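Local coordinates for protein enoyl-CoA hydratase (Mycobacterium tuberculosis, PDB 5KJP) that probably catalyses the reversible hydration of 2,3-unsaturated acyl-CoA thioesters in fatty acid metabolism, as a member of the crotonase superfamily, at residues D23-I28 / A196-A201; D171-P174 / E180-L183. One frame throughout, in Å; residues are numbered along the deposited sequence.

Contact 1 of 2, residues D23-I28 / A196-A201; sequences DRILII and AAIALA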
ATOM      1  N   ASP A  23      14.808 -22.986 -21.904  1.00 32.60           N
ATOM      2  CA  ASP A  23      14.602 -21.906 -22.863  1.00 34.09           C
ATOM      3  C   ASP A  23      15.155 -20.599 -22.298  1.00 29.86           C
ATOM      4  O   ASP A  23      16.360 -20.474 -22.065  1.00 34.44           O
ATOM      5  CB  ASP A  23      13.121 -21.765 -23.220  1.00 45.17           C
ATOM      6  CG  ASP A  23      12.548 -23.030 -23.840  1.00 62.09           C
ATOM      7  OD1 ASP A  23      13.242 -23.656 -24.673  1.00 64.22           O
ATOM      8  OD2 ASP A  23      11.406 -23.403 -23.492  1.00 54.48           O
ATOM      9  N   ARG A  24      14.275 -19.636 -22.054  1.00 25.28           N
ATOM     10  CA  ARG A  24      14.711 -18.324 -21.591  1.00 26.22           C
ATOM     11  C   ARG A  24      14.495 -18.146 -20.088  1.00 20.22           C
ATOM     12  O   ARG A  24      14.582 -17.032 -19.563  1.00 18.97           O
ATOM     13  CB  ARG A  24      13.984 -17.230 -22.368  1.00 28.32           C
ATOM     14  CG  ARG A  24      14.083 -17.400 -23.883  1.00 26.77           C
ATOM     15  CD  ARG A  24      13.591 -16.159 -24.598  1.00 30.69           C
ATOM     16  NE  ARG A  24      14.319 -14.984 -24.135  1.00 36.43           N
ATOM     17  CZ  ARG A  24      15.482 -14.582 -24.635  1.00 35.67           C
ATOM     18  NH1 ARG A  24      16.046 -15.253 -25.634  1.00 35.40           N
ATOM     19  NH2 ARG A  24      16.079 -13.505 -24.142  1.00 33.93           N
ATOM     20  N   ILE A  25      14.225 -19.251 -19.399  1.00 16.95           N
ATOM     21  CA  ILE A  25      13.983 -19.212 -17.962  1.00 17.39           C
ATOM     22  C   ILE A  25      15.137 -19.855 -17.203  1.00 19.49           C
ATOM     23  O   ILE A  25      15.547 -20.981 -17.503  1.00 21.70           O
ATOM     24  CB  ILE A  25      12.665 -19.922 -17.593  1.00 21.65           C
ATOM     25  CG1 ILE A  25      11.478 -19.185 -18.217  1.00 21.74           C
ATOM     26  CG2 ILE A  25      12.491 -19.992 -16.076  1.00 16.87           C
ATOM     27  CD1 ILE A  25      10.244 -20.049 -18.379  1.00 24.71           C
ATOM     28  N   LEU A  26      15.669 -19.141 -16.218  1.00 17.26           N
ATOM     29  CA  LEU A  26      16.702 -19.714 -15.371  1.00 18.05           C
ATOM     30  C   LEU A  26      16.088 -20.229 -14.073  1.00 17.32           C
ATOM     31  O   LEU A  26      15.566 -19.451 -13.276  1.00 18.01           O
ATOM     32  CB  LEU A  26      17.794 -18.686 -15.071  1.00 17.42           C
ATOM     33  CG  LEU A  26      19.080 -19.321 -14.517  1.00 20.96           C
ATOM     34  CD1 LEU A  26      19.772 -20.137 -15.616  1.00 19.00           C
ATOM     35  CD2 LEU A  26      20.026 -18.285 -13.906  1.00 16.85           C
ATOM     36  N   ILE A  27      16.145 -21.539 -13.858  1.00 15.25           N
ATOM     37  CA  ILE A  27      15.625 -22.110 -12.614  1.00 14.69           C
ATOM     38  C   ILE A  27      16.754 -22.332 -11.610  1.00 16.05           C
ATOM     39  O   ILE A  27      17.692 -23.097 -11.860  1.00 18.21           O
ATOM     40  CB  ILE A  27      14.888 -23.431 -12.860  1.00 17.77           C
ATOM     41  CG1 ILE A  27      13.803 -23.234 -13.926  1.00 19.97           C
ATOM     42  CG2 ILE A  27      14.291 -23.963 -11.552  1.00 20.75           C
ATOM     43  CD1 ILE A  27      13.089 -24.506 -14.290  1.00 27.11           C
ATOM     44  N   ILE A  28      16.644 -21.649 -10.477  1.00 14.19           N
ATOM     45  CA  ILE A  28      17.668 -21.643  -9.438  1.00 14.43           C
ATOM     46  C   ILE A  28      17.138 -22.373  -8.212  1.00 19.68           C
ATOM     47  O   ILE A  28      16.111 -21.986  -7.647  1.00 16.90           O
ATOM     48  CB  ILE A  28      18.063 -20.203  -9.041  1.00 13.86           C
ATOM     49  CG1 ILE A  28      18.379 -19.369 -10.290  1.00 17.31           C
ATOM     50  CG2 ILE A  28      19.233 -20.213  -8.055  1.00 18.52           C
ATOM     51  CD1 ILE A  28      18.279 -17.865 -10.066  1.00 14.73           C
ATOM     52  N   ALA A 196       3.705 -23.938 -11.335  1.00 14.06           N
ATOM     53  CA  ALA A 196       2.906 -22.722 -11.443  1.00 15.07           C
ATOM     54  C   ALA A 196       3.806 -21.528 -11.778  1.00 15.22           C
ATOM     55  O   ALA A 196       3.445 -20.673 -12.595  1.00 14.28           O
ATOM     56  CB  ALA A 196       2.128 -22.468 -10.156  1.00 15.78           C
ATOM     57  N   ALA A 197       4.978 -21.481 -11.153  1.00 15.27           N
ATOM     58  CA  ALA A 197       5.936 -20.396 -11.392  1.00 13.41           C
ATOM     59  C   ALA A 197       6.483 -20.420 -12.826  1.00 12.60           C
ATOM     60  O   ALA A 197       6.703 -19.369 -13.427  1.00 13.17           O
ATOM     61  CB  ALA A 197       7.082 -20.467 -10.383  1.00 14.05           C
ATOM     62  N   ILE A 198       6.704 -21.611 -13.374  1.00 12.89           N
ATOM     63  CA  ILE A 198       7.162 -21.718 -14.752  1.00 14.02           C
ATOM     64  C   ILE A 198       6.091 -21.176 -15.701  1.00 15.64           C
ATOM     65  O   ILE A 198       6.402 -20.463 -16.661  1.00 18.46           O
ATOM     66  CB  ILE A 198       7.529 -23.175 -15.119  1.00 17.95           C
ATOM     67  CG1 ILE A 198       8.786 -23.608 -14.363  1.00 14.49           C
ATOM     68  CG2 ILE A 198       7.752 -23.323 -16.623  1.00 18.90           C
ATOM     69  CD1 ILE A 198       9.046 -25.111 -14.419  1.00 19.07           C
ATOM     70  N   ALA A 199       4.828 -21.484 -15.415  1.00 16.41           N
ATOM     71  CA  ALA A 199       3.726 -20.953 -16.217  1.00 19.17           C
ATOM     72  C   ALA A 199       3.726 -19.427 -16.190  1.00 18.91           C
ATOM     73  O   ALA A 199       3.567 -18.778 -17.228  1.00 18.38           O
ATOM     74  CB  ALA A 199       2.390 -21.498 -15.726  1.00 19.45           C
ATOM     75  N   LEU A 200       3.921 -18.856 -15.005  1.00 14.92           N
ATOM     76  CA  LEU A 200       4.014 -17.404 -14.861  1.00 17.45           C
ATOM     77  C   LEU A 200       5.213 -16.839 -15.619  1.00 16.51           C
ATOM     78  O   LEU A 200       5.089 -15.849 -16.341  1.00 16.64           O
ATOM     79  CB  LEU A 200       4.100 -17.022 -13.381  1.00 15.20           C
ATOM     80  CG  LEU A 200       4.175 -15.547 -12.995  1.00 16.23           C
ATOM     81  CD1 LEU A 200       3.002 -14.785 -13.606  1.00 17.81           C
ATOM     82  CD2 LEU A 200       4.184 -15.414 -11.471  1.00 14.59           C
ATOM     83  N   ALA A 201       6.369 -17.479 -15.456  1.00 13.79           N
ATOM     84  CA  ALA A 201       7.583 -17.056 -16.139  1.00 17.51           C
ATOM     85  C   ALA A 201       7.406 -17.083 -17.656  1.00 17.18           C
ATOM     86  O   ALA A 201       7.845 -16.169 -18.356  1.00 15.91           O
ATOM     87  CB  ALA A 201       8.762 -17.938 -15.728  1.00 15.87           C
TER

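Contact 2 of 2, residues D171-P174 / E180-L183; sequences DNLP and ELGL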
ATOM      1  N   ASP A 171       5.293 -13.882  14.259  1.00 13.50           N
ATOM      2  CA  ASP A 171       4.328 -14.914  13.869  1.00 18.73           C
ATOM      3  C   ASP A 171       4.552 -15.406  12.442  1.00 16.75           C
ATOM      4  O   ASP A 171       5.013 -14.657  11.584  1.00 15.74           O
ATOM      5  CB  ASP A 171       2.884 -14.399  13.966  1.00 17.31           C
ATOM      6  CG  ASP A 171       2.347 -14.364  15.390  1.00 27.78           C
ATOM      7  OD1 ASP A 171       3.011 -14.866  16.330  1.00 22.34           O
ATOM      8  OD2 ASP A 171       1.221 -13.844  15.559  1.00 26.06           O
ATOM      9  N   ASN A 172       4.201 -16.661  12.186  1.00 14.11           N
ATOM     10  CA  ASN A 172       4.153 -17.163  10.818  1.00 15.81           C
ATOM     11  C   ASN A 172       2.998 -16.545  10.050  1.00 17.75           C
ATOM     12  O   ASN A 172       1.937 -16.265  10.614  1.00 19.25           O
ATOM     13  CB  ASN A 172       4.012 -18.686  10.792  1.00 22.08           C
ATOM     14  CG  ASN A 172       5.269 -19.403  11.250  1.00 22.51           C
ATOM     15  OD1 ASN A 172       6.320 -18.794  11.435  1.00 26.05           O
ATOM     16  ND2 ASN A 172       5.160 -20.710  11.439  1.00 30.88           N
ATOM     17  N   LEU A 173       3.211 -16.345   8.755  1.00 18.46           N
ATOM     18  CA  LEU A 173       2.172 -15.898   7.845  1.00 14.01           C
ATOM     19  C   LEU A 173       1.835 -17.025   6.866  1.00 14.26           C
ATOM     20  O   LEU A 173       2.616 -17.300   5.951  1.00 13.97           O
ATOM     21  CB  LEU A 173       2.630 -14.647   7.083  1.00 13.72           C
ATOM     22  CG  LEU A 173       1.689 -14.104   5.996  1.00 15.59           C
ATOM     23  CD1 LEU A 173       0.393 -13.610   6.616  1.00 16.52           C
ATOM     24  CD2 LEU A 173       2.375 -12.992   5.210  1.00 14.28           C
ATOM     25  N   PRO A 174       0.683 -17.685   7.060  1.00 15.89           N
ATOM     26  CA  PRO A 174       0.310 -18.777   6.154  1.00 16.08           C
ATOM     27  C   PRO A 174       0.131 -18.260   4.729  1.00 16.72           C
ATOM     28  O   PRO A 174      -0.299 -17.117   4.531  1.00 13.46           O
ATOM     29  CB  PRO A 174      -1.013 -19.292   6.735  1.00 20.44           C
ATOM     30  CG  PRO A 174      -1.032 -18.795   8.161  1.00 24.24           C
ATOM     31  CD  PRO A 174      -0.328 -17.470   8.108  1.00 19.47           C
ATOM     32  N   GLU A 180      -4.205 -13.361   0.318  1.00 19.31           N
ATOM     33  CA  GLU A 180      -5.240 -12.368   0.617  1.00 22.60           C
ATOM     34  C   GLU A 180      -4.638 -10.973   0.743  1.00 24.10           C
ATOM     35  O   GLU A 180      -5.266  -9.981   0.381  1.00 23.07           O
ATOM     36  CB  GLU A 180      -5.978 -12.694   1.919  1.00 21.76           C
ATOM     37  CG  GLU A 180      -6.636 -14.049   1.997  1.00 31.00           C
ATOM     38  CD  GLU A 180      -7.105 -14.365   3.411  1.00 46.51           C
ATOM     39  OE1 GLU A 180      -7.005 -13.479   4.291  1.00 48.80           O
ATOM     40  OE2 GLU A 180      -7.578 -15.495   3.641  1.00 56.71           O
ATOM     41  N   LEU A 181      -3.424 -10.909   1.286  1.00 14.54           N
ATOM     42  CA  LEU A 181      -2.783  -9.633   1.584  1.00 14.94           C
ATOM     43  C   LEU A 181      -2.002  -9.082   0.393  1.00 19.36           C
ATOM     44  O   LEU A 181      -1.494  -7.961   0.448  1.00 19.27           O
ATOM     45  CB  LEU A 181      -1.840  -9.780   2.782  1.00 15.81           C
ATOM     46  CG  LEU A 181      -2.468 -10.166   4.117  1.00 21.34           C
ATOM     47  CD1 LEU A 181      -1.369 -10.461   5.134  1.00 21.19           C
ATOM     48  CD2 LEU A 181      -3.401  -9.062   4.609  1.00 28.13           C
ATOM     49  N   GLY A 182      -1.877  -9.879  -0.665  1.00 14.77           N
ATOM     50  CA  GLY A 182      -1.206  -9.434  -1.877  1.00 18.79           C
ATOM     51  C   GLY A 182       0.283  -9.730  -1.972  1.00 15.05           C
ATOM     52  O   GLY A 182       0.929  -9.330  -2.939  1.00 16.32           O
ATOM     53  N   LEU A 183       0.830 -10.428  -0.979  1.00 14.02           N
ATOM     54  CA  LEU A 183       2.236 -10.820  -0.998  1.00 11.18           C
ATOM     55  C   LEU A 183       2.472 -11.963  -1.986  1.00 14.23           C
ATOM     56  O   LEU A 183       3.482 -12.000  -2.696  1.00 13.35           O
ATOM     57  CB  LEU A 183       2.697 -11.237   0.396  1.00 12.58           C
ATOM     58  CG  LEU A 183       4.114 -11.804   0.506  1.00 14.54           C
ATOM     59  CD1 LEU A 183       5.153 -10.731   0.165  1.00 15.38           C
ATOM     60  CD2 LEU A 183       4.360 -12.407   1.888  1.00 17.55           C
TER

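Contact 1 of 2, residues D23-I28 / A196-A201
The flat groups that I25 meets on the helix are backbone ones: its CD1 lies 4.2 Å from the carbonyl O of I198 and equally far from the carbonyl carbon of A201, both loose approaches. Everything else in the contact is aliphatic. The same CD1 comes up against the methyl of A201, CB, at 3.7 Å, and CG1 of I25 follows at 3.9 Å from that CB, so the alanine methyl lies alongside the whole CG1-CD1 branch. With CG1 anti to the carbonyl carbon (chi1 -64°), this branch of I25 extends to the alanine. Two residues on, I27 meets I198 methyl to methyl, CD1 to CD1 at 4.1 Å, with the two side chains crossing at about a right angle. The pairing belongs to the crotonase fold: the axes of 25-28, on strand 25-30 of the six-stranded sheet, and 196-201, on helix 193-205, run roughly antiparallel at 153° and approach to 10.1 Å. Side chains alternate along the strand, I25 and I27 directing CB to this helix while L26 and I28 pack on helix 41-56. Neighbouring strand 62-67 widens the apolar surface, I64 touching both I25 and I198, and V62 touching A201.

Contact 2 of 2, residues D171-P174 / E180-L183
With CG anti to the backbone N in both L173 (chi1 175°) and L183, and CG of L181 instead anti to its carbonyl carbon (chi1 -63°), the three leucines send their methyl ends into one buried apolar cluster. The chain makes a strand-helix-turn unit of the crotonase fold here: short strand 173-174 leads directly into helix 175-180, with P174 as N-cap, and the helix ends in a Schellman motif at G182. The phi of G182 is positive (92°), a backbone angle that sets the CB position hard against the preceding carbonyl O and so suits glycine. L181 and L183, which flank the glycine in sequence, both direct CB to the strand, although the backbones stay well apart, L173 CA lying 10.1 Å from L181 CA. L173 spans the distance with its two methyls, one for each partner, and each pair of side chains meets at a slant. A178 of the intervening helix touches L173 and L183, and L166 and I162 of helix 160-169 pack on L173 and L181, respectively. CD1 of L173 lies 3.9 Å from CD1 of L181, and CD2 of L173 is equally far from CD2 of L183.

Overall arrangement
Contact 2 is nested in the long loop of chain that contact 1 closes, and the two do not touch: their centres are 23 Å apart and their nearest atoms about 9 Å. Contact 1 joins an early strand of the main sheet to helix 193-205, whereas contact 2 joins the two ends of the strand-helix-turn stretch just before strand 186-188, the last of that sheet. Residues of both that take no part in the packing itself meet other subunits of the three-chain assembly: L200 packs on T169 of the second subunit, while OD1 of D171 forms a salt bridge with K203 NZ of the third subunit, a lysine of the equivalent helix 193-205.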